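Long-range contacts in mandelate racemase / muconate lactonizing enzyme, C-terminal domain protein (Pseudovibrio sp. JE062, PDB 4JHM), which is of unknown specific function but belongs to the enolase superfamily, pairing an N-terminal capping domain with a C-terminal barrel domain: residues Ile66-Arg71 / Ala371-Glu376; Thr132-Tyr137 / Gly346-Pro351; Met194-Gly199 / Trp220-Val225. All blocks are in the same frame, centred on the assembly; numbering follows the deposited sequence.

Contact 1: residues Ile66-Arg71 / Ala371-Glu376; sequences IIESLR and ASYVFE
Y373 and E68 make the polar link between strand 371-376 and helix 66-71. The Y373 hydroxyl donates to E68, with OH 2.7 Å from OE1. OE1 lies at the edge of the ring, near its plane. A bend at chi2 (52°) carries the E68 carboxylate to this edge.

R71 takes one face of the same ring. The extended run of its chain from CG to NE lays CD and NE over that face. R71 CD makes a CH-pi contact 3.9 Å from the Y373 ring centroid. NE sits over the rim. The cation-pi contact is off-centre, with R71 CZ 4.9 Å from the Y373 centroid. R71 also makes a cation-pi contact with F61 of the second subunit.

Apolar contacts flank the polar ones. I67 CD1 reaches A371 CB at 4.1 Å, and I67 CG1 lies near CD2 of Y373. F375 brings CZ within 4.2 Å of R71 CG, and it also packs on F61 of the second subunit.

Strand 369-376 pairs with strand 8-16 at the edge of a four-stranded antiparallel sheet. A helix resting on this sheet fits the alpha+beta capping domain of the enolase superfamily, here completed by the chain's C-terminal strand.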
loop_
_atom_site.group_PDB
_atom_site.type_symbol
_atom_site.label_atom_id
_atom_site.label_comp_id
_atom_site.label_asym_id
_atom_site.label_seq_id
_atom_site.Cartn_x
_atom_site.Cartn_y
_atom_site.Cartn_z
ATOM N N ILE A 66 -14.060 2.720 41.173
ATOM C CA ILE A 66 -12.945 3.642 41.052
ATOM C C ILE A 66 -12.287 3.883 42.412
ATOM O O ILE A 66 -11.112 3.570 42.596
ATOM C CB ILE A 66 -13.399 4.980 40.437
ATOM C CG1 ILE A 66 -13.738 4.794 38.954
ATOM C CG2 ILE A 66 -12.331 6.052 40.614
ATOM C CD1 ILE A 66 -12.563 4.399 38.082
ATOM N N ILE A 67 -13.036 4.419 43.371
ATOM C CA ILE A 67 -12.456 4.743 44.678
ATOM C C ILE A 67 -11.679 3.568 45.277
ATOM O O ILE A 67 -10.699 3.765 46.001
ATOM C CB ILE A 67 -13.522 5.195 45.695
ATOM C CG1 ILE A 67 -12.850 5.918 46.871
ATOM C CG2 ILE A 67 -14.331 4.003 46.184
ATOM C CD1 ILE A 67 -13.800 6.720 47.736
ATOM N N GLU A 68 -12.118 2.350 44.969
ATOM C CA GLU A 68 -11.507 1.150 45.529
ATOM C C GLU A 68 -10.263 0.758 44.741
ATOM O O GLU A 68 -9.372 0.089 45.260
ATOM C CB GLU A 68 -12.518 0.003 45.551
ATOM C CG GLU A 68 -12.305 -0.986 46.684
ATOM C CD GLU A 68 -12.204 -0.322 48.055
ATOM O OE1 GLU A 68 -13.068 0.513 48.395
ATOM O OE2 GLU A 68 -11.262 -0.648 48.804
ATOM N N SER A 69 -10.218 1.175 43.480
ATOM C CA SER A 69 -9.026 1.026 42.655
ATOM C C SER A 69 -7.968 2.002 43.141
ATOM O O SER A 69 -6.800 1.654 43.270
ATOM C CB SER A 69 -9.354 1.312 41.190
ATOM O OG SER A 69 -8.172 1.412 40.416
ATOM N N LEU A 70 -8.400 3.228 43.414
ATOM C CA LEU A 70 -7.528 4.268 43.941
ATOM C C LEU A 70 -6.931 3.869 45.281
ATOM O O LEU A 70 -5.787 4.211 45.586
ATOM C CB LEU A 70 -8.306 5.577 44.090
ATOM C CG LEU A 70 -8.359 6.443 42.830
ATOM C CD1 LEU A 70 -9.592 7.332 42.829
ATOM C CD2 LEU A 70 -7.091 7.275 42.711
ATOM N N ARG A 71 -7.706 3.145 46.080
ATOM C CA ARG A 71 -7.244 2.697 47.390
ATOM C C ARG A 71 -5.946 1.903 47.299
ATOM O O ARG A 71 -5.069 2.038 48.145
ATOM C CB ARG A 71 -8.307 1.830 48.065
ATOM C CG ARG A 71 -7.859 1.234 49.392
ATOM C CD ARG A 71 -8.988 0.476 50.071
ATOM N NE ARG A 71 -8.825 0.435 51.521
ATOM C CZ ARG A 71 -8.287 -0.577 52.191
ATOM N NH1 ARG A 71 -7.855 -1.655 51.548
ATOM N NH2 ARG A 71 -8.185 -0.512 53.514
ATOM N N ALA A 371 -18.481 7.026 50.496
ATOM C CA ALA A 371 -17.244 6.278 50.735
ATOM C C ALA A 371 -16.039 7.211 50.763
ATOM O O ALA A 371 -15.938 8.126 49.946
ATOM C CB ALA A 371 -17.052 5.214 49.667
ATOM N N SER A 372 -15.127 6.978 51.702
ATOM C CA SER A 372 -13.913 7.780 51.785
ATOM C C SER A 372 -12.784 7.050 52.510
ATOM O O SER A 372 -13.026 6.208 53.374
ATOM C CB SER A 372 -14.197 9.101 52.495
ATOM O OG SER A 372 -14.495 8.880 53.862
ATOM N N TYR A 373 -11.550 7.382 52.143
ATOM C CA TYR A 373 -10.373 6.869 52.831
ATOM C C TYR A 373 -9.447 8.019 53.190
ATOM O O TYR A 373 -9.634 9.146 52.734
ATOM C CB TYR A 373 -9.622 5.863 51.958
ATOM C CG TYR A 373 -10.385 4.583 51.701
ATOM C CD1 TYR A 373 -10.708 3.725 52.743
ATOM C CD2 TYR A 373 -10.772 4.225 50.414
ATOM C CE1 TYR A 373 -11.405 2.553 52.515
ATOM C CE2 TYR A 373 -11.466 3.053 50.176
ATOM C CZ TYR A 373 -11.780 2.221 51.231
ATOM O OH TYR A 373 -12.472 1.054 51.003
ATOM N N VAL A 374 -8.451 7.722 54.019
ATOM C CA VAL A 374 -7.401 8.677 54.336
ATOM C C VAL A 374 -6.089 7.923 54.569
ATOM O O VAL A 374 -6.090 6.821 55.118
ATOM C CB VAL A 374 -7.769 9.531 55.571
ATOM C CG1 VAL A 374 -7.579 8.741 56.859
ATOM C CG2 VAL A 374 -6.941 10.808 55.602
ATOM N N PHE A 375 -4.979 8.508 54.127
ATOM C CA PHE A 375 -3.656 7.908 54.306
ATOM C C PHE A 375 -2.658 8.971 54.755
ATOM O O PHE A 375 -2.676 10.094 54.245
ATOM C CB PHE A 375 -3.169 7.287 52.996
ATOM C CG PHE A 375 -4.125 6.295 52.393
ATOM C CD1 PHE A 375 -5.157 6.718 51.566
ATOM C CD2 PHE A 375 -3.982 4.938 52.634
ATOM C CE1 PHE A 375 -6.033 5.809 51.002
ATOM C CE2 PHE A 375 -4.855 4.025 52.072
ATOM C CZ PHE A 375 -5.882 4.460 51.255
ATOM N N GLU A 376 -1.785 8.619 55.700
ATOM C CA GLU A 376 -0.798 9.572 56.222
ATOM C C GLU A 376 0.557 8.947 56.556
ATOM O O GLU A 376 0.712 7.728 56.576
ATOM C CB GLU A 376 -1.347 10.280 57.464
ATOM C CG GLU A 376 -2.261 11.453 57.152
ATOM C CD GLU A 376 -2.474 12.362 58.345
ATOM O OE1 GLU A 376 -2.570 11.848 59.481
ATOM O OE2 GLU A 376 -2.551 13.593 58.143
#

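Contact 2: residues Thr132-Tyr137 / Gly346-Pro351; sequences TKIKSY and GYVHAP
T132 and A350 open a short antiparallel ladder. It adds strand 347-349 to strand 133-139, which belongs to the sheet of the barrel domain. A350 N donates to T132 O at 3.1 Å. The T132 hydroxyl is bonded to Y124 instead.

K133 faces H349 in a non-hydrogen-bonded pair. Its CG lies between the backbone nitrogen and the carbonyl carbon (chi1 67°), and the chain is extended from there. It therefore rises alongside H349, with CD 3.6 Å from H349 CE1. The far end of the lysine lies over one face of Y347. K133 NZ stands almost directly above the ring, 4.3 Å from the Y347 centroid, in a cation-pi contact. CE adds a CH-pi contact nearer the rim. The H349 imidazole is held by D343 through NE2.

I134 and V348 form the hydrogen-bonded pair. Each backbone N-H meets the other's carbonyl, with V348 N to I134 O the shorter at 2.9 Å. The two side chains lie side by side on the other face of the sheet, and I134 CG2 meets V348 CG1 at 3.5 Å. Helix 304-316 covers them there through L311.

K135 pairs with Y347, but the two side chains diverge at their roots. Bends at chi2 and chi4 bring the lysine back obliquely to the phenol. Its NZ makes a weak hydrogen bond to Y347 OH, and its CE lies near CZ of the ring.

S136 bonds to G346, the loop residue just before strand 347-349. S136 N donates to G346 O at 3.0 Å, while the S136 hydroxyl is bonded to OG1 of T342.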
loop_
_atom_site.group_PDB
_atom_site.type_symbol
_atom_site.label_atom_id
_atom_site.label_comp_id
_atom_site.label_asym_id
_atom_site.label_seq_id
_atom_site.Cartn_x
_atom_site.Cartn_y
_atom_site.Cartn_z
ATOM N N THR A 132 -7.898 32.735 26.831
ATOM C CA THR A 132 -8.374 32.714 28.202
ATOM C C THR A 132 -9.852 32.316 28.230
ATOM O O THR A 132 -10.452 32.174 29.299
ATOM C CB THR A 132 -8.136 34.080 28.883
ATOM O OG1 THR A 132 -8.050 33.902 30.303
ATOM C CG2 THR A 132 -9.245 35.079 28.541
ATOM N N LYS A 133 -10.426 32.120 27.044
ATOM C CA LYS A 133 -11.821 31.694 26.907
ATOM C C LYS A 133 -12.013 30.897 25.620
ATOM O O LYS A 133 -11.139 30.898 24.755
ATOM C CB LYS A 133 -12.752 32.910 26.904
ATOM C CG LYS A 133 -12.605 33.811 25.688
ATOM C CD LYS A 133 -13.643 34.922 25.699
ATOM C CE LYS A 133 -13.490 35.841 24.496
ATOM N NZ LYS A 133 -14.383 37.030 24.590
ATOM N N ILE A 134 -13.160 30.234 25.485
ATOM C CA ILE A 134 -13.429 29.413 24.300
ATOM C C ILE A 134 -14.920 29.109 24.099
ATOM O O ILE A 134 -15.676 29.004 25.063
ATOM C CB ILE A 134 -12.659 28.086 24.378
ATOM C CG1 ILE A 134 -13.059 27.159 23.230
ATOM C CG2 ILE A 134 -12.932 27.397 25.706
ATOM C CD1 ILE A 134 -12.405 25.795 23.293
ATOM N N LYS A 135 -15.333 28.971 22.841
ATOM C CA LYS A 135 -16.715 28.612 22.503
ATOM C C LYS A 135 -17.101 27.285 23.140
ATOM O O LYS A 135 -16.382 26.300 22.996
ATOM C CB LYS A 135 -16.884 28.477 20.986
ATOM C CG LYS A 135 -16.939 29.789 20.230
ATOM C CD LYS A 135 -18.371 30.224 19.988
ATOM C CE LYS A 135 -18.454 31.719 19.725
ATOM N NZ LYS A 135 -17.571 32.138 18.604
ATOM N N SER A 136 -18.241 27.261 23.823
ATOM C CA SER A 136 -18.777 26.023 24.371
ATOM C C SER A 136 -19.969 25.539 23.555
ATOM O O SER A 136 -20.548 26.293 22.778
ATOM C CB SER A 136 -19.212 26.232 25.821
ATOM O OG SER A 136 -20.234 27.213 25.913
ATOM N N TYR A 137 -20.329 24.273 23.730
ATOM C CA TYR A 137 -21.607 23.775 23.237
ATOM C C TYR A 137 -22.387 23.133 24.381
ATOM O O TYR A 137 -21.808 22.536 25.288
ATOM C CB TYR A 137 -21.421 22.782 22.082
ATOM C CG TYR A 137 -20.672 21.515 22.439
ATOM C CD1 TYR A 137 -21.328 20.426 23.000
ATOM C CD2 TYR A 137 -19.310 21.401 22.193
ATOM C CE1 TYR A 137 -20.644 19.267 23.322
ATOM C CE2 TYR A 137 -18.617 20.246 22.507
ATOM C CZ TYR A 137 -19.286 19.184 23.073
ATOM O OH TYR A 137 -18.597 18.040 23.394
ATOM N N GLY A 346 -21.535 33.003 24.427
ATOM C CA GLY A 346 -21.287 31.615 24.051
ATOM C C GLY A 346 -19.923 31.117 24.495
ATOM O O GLY A 346 -19.489 30.023 24.096
ATOM N N TYR A 347 -19.250 31.912 25.326
ATOM C CA TYR A 347 -17.891 31.603 25.765
ATOM C C TYR A 347 -17.842 31.112 27.205
ATOM O O TYR A 347 -18.485 31.676 28.086
ATOM C CB TYR A 347 -16.991 32.836 25.632
ATOM C CG TYR A 347 -16.777 33.296 24.209
ATOM C CD1 TYR A 347 -15.766 32.756 23.425
ATOM C CD2 TYR A 347 -17.587 34.270 23.651
ATOM C CE1 TYR A 347 -15.571 33.176 22.122
ATOM C CE2 TYR A 347 -17.400 34.700 22.353
ATOM C CZ TYR A 347 -16.394 34.150 21.591
ATOM O OH TYR A 347 -16.220 34.585 20.298
ATOM N N VAL A 348 -17.071 30.053 27.432
ATOM C CA VAL A 348 -16.731 29.622 28.779
ATOM C C VAL A 348 -15.375 30.221 29.139
ATOM O O VAL A 348 -14.464 30.248 28.304
ATOM C CB VAL A 348 -16.649 28.092 28.880
ATOM C CG1 VAL A 348 -15.405 27.581 28.176
ATOM C CG2 VAL A 348 -16.641 27.656 30.333
ATOM N N HIS A 349 -15.239 30.703 30.372
ATOM C CA HIS A 349 -14.012 31.373 30.800
ATOM C C HIS A 349 -13.184 30.534 31.763
ATOM O O HIS A 349 -13.725 29.793 32.575
ATOM C CB HIS A 349 -14.346 32.708 31.467
ATOM C CG HIS A 349 -14.836 33.749 30.513
ATOM N ND1 HIS A 349 -13.988 34.627 29.873
ATOM C CD2 HIS A 349 -16.084 34.049 30.084
ATOM C CE1 HIS A 349 -14.695 35.425 29.092
ATOM N NE2 HIS A 349 -15.969 35.095 29.203
ATOM N N ALA A 350 -11.866 30.668 31.669
ATOM C CA ALA A 350 -10.968 30.046 32.627
ATOM C C ALA A 350 -11.296 30.573 34.011
ATOM O O ALA A 350 -11.464 31.777 34.184
ATOM C CB ALA A 350 -9.525 30.362 32.285
ATOM N N PRO A 351 -11.396 29.671 35.002
ATOM C CA PRO A 351 -11.678 30.060 36.388
ATOM C C PRO A 351 -10.653 31.042 36.952
ATOM O O PRO A 351 -9.625 31.296 36.326
ATOM C CB PRO A 351 -11.627 28.733 37.150
ATOM C CG PRO A 351 -11.910 27.686 36.121
ATOM C CD PRO A 351 -11.336 28.208 34.836
#

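Contact 3: residues Met194-Gly199 / Trp220-Val225; sequences MLDTAG and WLEAPV
M194, a selenomethionine, lies over the indole of W220. Its CG stands above the middle of the ring system. Bends at chi2 (97°) and chi3 then fold the chain back over the six-membered ring. The terminal CE makes a CH-pi contact 3.6 Å from the centroid of the W220 six-membered ring. The selenium is farther off, at 4.8 Å from that centroid, in a Met-aromatic contact. W220 sets its CG between its backbone nitrogen and carbonyl carbon (chi1 80°), which brings the indole under the M194 chain.

L195 is gripped through its backbone. Its N donates to W220 O, and its O accepts from E222 N at 2.8 Å in a nearly straight bond. The L221 side chain brings CD1 against L195 O.

Helix 203-215 connects these parallel strands and packs on L195 and L221. Together they form a beta-alpha-beta crossover of the TIM-barrel type.

D196 and E222 point to the same face as M194 and W220. Their carboxylates meet obliquely. D196 OD2 and E222 OE2 approach each other as two acceptors, without a hydrogen bond. E222 OE1 is salt-bridged to K165, and D196 OD2 has a weak hydrogen bond with H167. D196 OD1 accepts from A198 N at 2.7 Å, closing an Asx turn. Acidic side chains at the C-terminal ends of barrel strands are consistent with the metal-binding site of enolase-superfamily barrels.

T197 turns OG1 back toward the second segment, and OG1 donates to A223 O at 2.8 Å. G199 N reaches the same oxygen at 2.7 Å, from the opposite face of the A223 carbonyl plane.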
loop_
_atom_site.group_PDB
_atom_site.type_symbol
_atom_site.label_atom_id
_atom_site.label_comp_id
_atom_site.label_asym_id
_atom_site.label_seq_id
_atom_site.Cartn_x
_atom_site.Cartn_y
_atom_site.Cartn_z
HETATM N N MSE A 194 -24.497 19.078 16.579
HETATM C CA MSE A 194 -23.712 17.846 16.578
HETATM C C MSE A 194 -24.580 16.727 17.083
HETATM O O MSE A 194 -25.602 16.965 17.726
HETATM C CB MSE A 194 -22.492 17.948 17.495
HETATM C CG MSE A 194 -21.507 19.017 17.045
HETATM SE SE MSE A 194 -21.800 20.700 18.037
HETATM C CE MSE A 194 -19.999 20.909 18.804
ATOM N N LEU A 195 -24.169 15.492 16.806
ATOM C CA LEU A 195 -24.941 14.316 17.182
ATOM C C LEU A 195 -24.029 13.242 17.758
ATOM O O LEU A 195 -23.007 12.908 17.157
ATOM C CB LEU A 195 -25.663 13.772 15.955
ATOM C CG LEU A 195 -26.656 12.638 16.186
ATOM C CD1 LEU A 195 -27.794 13.104 17.078
ATOM C CD2 LEU A 195 -27.189 12.140 14.851
ATOM N N ASP A 196 -24.393 12.711 18.924
ATOM C CA ASP A 196 -23.655 11.601 19.540
ATOM C C ASP A 196 -24.516 10.330 19.554
ATOM O O ASP A 196 -25.538 10.275 20.243
ATOM C CB ASP A 196 -23.223 11.967 20.967
ATOM C CG ASP A 196 -22.457 10.845 21.659
ATOM O OD1 ASP A 196 -22.386 9.736 21.098
ATOM O OD2 ASP A 196 -21.923 11.068 22.766
ATOM N N THR A 197 -24.108 9.318 18.790
ATOM C CA THR A 197 -24.864 8.068 18.707
ATOM C C THR A 197 -24.178 6.936 19.487
ATOM O O THR A 197 -24.447 5.753 19.258
ATOM C CB THR A 197 -25.084 7.631 17.242
ATOM O OG1 THR A 197 -23.819 7.448 16.597
ATOM C CG2 THR A 197 -25.893 8.672 16.479
ATOM N N ALA A 198 -23.279 7.313 20.394
ATOM C CA ALA A 198 -22.695 6.388 21.364
ATOM C C ALA A 198 -22.303 5.025 20.794
ATOM O O ALA A 198 -22.360 4.018 21.490
ATOM C CB ALA A 198 -23.655 6.200 22.526
ATOM N N GLY A 199 -21.920 4.994 19.526
ATOM C CA GLY A 199 -21.382 3.783 18.920
ATOM C C GLY A 199 -22.380 2.684 18.610
ATOM O O GLY A 199 -21.983 1.595 18.209
ATOM N N TRP A 220 -20.479 17.877 13.634
ATOM C CA TRP A 220 -19.794 16.588 13.667
ATOM C C TRP A 220 -20.670 15.436 14.150
ATOM O O TRP A 220 -21.602 15.630 14.924
ATOM C CB TRP A 220 -18.494 16.667 14.486
ATOM C CG TRP A 220 -18.638 16.606 15.978
ATOM C CD1 TRP A 220 -19.282 15.651 16.708
ATOM C CD2 TRP A 220 -18.073 17.514 16.920
ATOM N NE1 TRP A 220 -19.178 15.925 18.049
ATOM C CE2 TRP A 220 -18.433 17.064 18.205
ATOM C CE3 TRP A 220 -17.309 18.679 16.804
ATOM C CZ2 TRP A 220 -18.054 17.735 19.363
ATOM C CZ3 TRP A 220 -16.931 19.344 17.953
ATOM C CH2 TRP A 220 -17.302 18.870 19.217
ATOM N N LEU A 221 -20.355 14.239 13.661
ATOM C CA LEU A 221 -20.979 13.010 14.120
ATOM C C LEU A 221 -20.024 12.314 15.072
ATOM O O LEU A 221 -18.941 11.888 14.675
ATOM C CB LEU A 221 -21.294 12.087 12.938
ATOM C CG LEU A 221 -21.749 10.666 13.302
ATOM C CD1 LEU A 221 -22.900 10.718 14.293
ATOM C CD2 LEU A 221 -22.147 9.862 12.074
ATOM N N GLU A 222 -20.429 12.193 16.327
ATOM C CA GLU A 222 -19.569 11.614 17.350
ATOM C C GLU A 222 -19.958 10.167 17.639
ATOM O O GLU A 222 -21.123 9.864 17.884
ATOM C CB GLU A 222 -19.638 12.460 18.633
ATOM C CG GLU A 222 -19.113 11.762 19.879
ATOM C CD GLU A 222 -19.101 12.660 21.101
ATOM O OE1 GLU A 222 -18.893 13.886 20.947
ATOM O OE2 GLU A 222 -19.297 12.131 22.219
ATOM N N ALA A 223 -18.975 9.274 17.608
ATOM C CA ALA A 223 -19.195 7.883 17.987
ATOM C C ALA A 223 -20.275 7.233 17.125
ATOM O O ALA A 223 -21.304 6.801 17.640
ATOM C CB ALA A 223 -19.579 7.802 19.457
ATOM N N PRO A 224 -20.047 7.171 15.806
ATOM C CA PRO A 224 -21.026 6.566 14.905
ATOM C C PRO A 224 -21.218 5.088 15.201
ATOM O O PRO A 224 -22.352 4.624 15.309
ATOM C CB PRO A 224 -20.414 6.771 13.515
ATOM C CG PRO A 224 -18.959 7.030 13.748
ATOM C CD PRO A 224 -18.865 7.682 15.094
ATOM N N VAL A 225 -20.112 4.365 15.348
ATOM C CA VAL A 225 -20.139 2.941 15.672
ATOM C C VAL A 225 -19.078 2.615 16.732
ATOM O O VAL A 225 -18.467 3.517 17.321
ATOM C CB VAL A 225 -19.913 2.083 14.415
ATOM C CG1 VAL A 225 -21.099 2.201 13.476
ATOM C CG2 VAL A 225 -18.644 2.497 13.693
#

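Contact 1 belongs to the capping domain, and contacts 2 and 3 to the barrel domain. Contact 1 lies across the chain's centre from both. Its centre is 33 Å from that of contact 2 and 34 Å from that of contact 3. Along the chain the segments run in the order 66-71, 132-137, 194-199, 220-225, 346-351, 371-376, so contact 1 encloses contact 2, which encloses contact 3. The C-terminal segment thus returns to the capping domain after the barrel segments in sequence. Contacts 2 and 3 share one sheet, where strand 163-167 lies between 133-139 and 192-196. They touch where Y137 CD2 meets M194 CE at 3.5 Å.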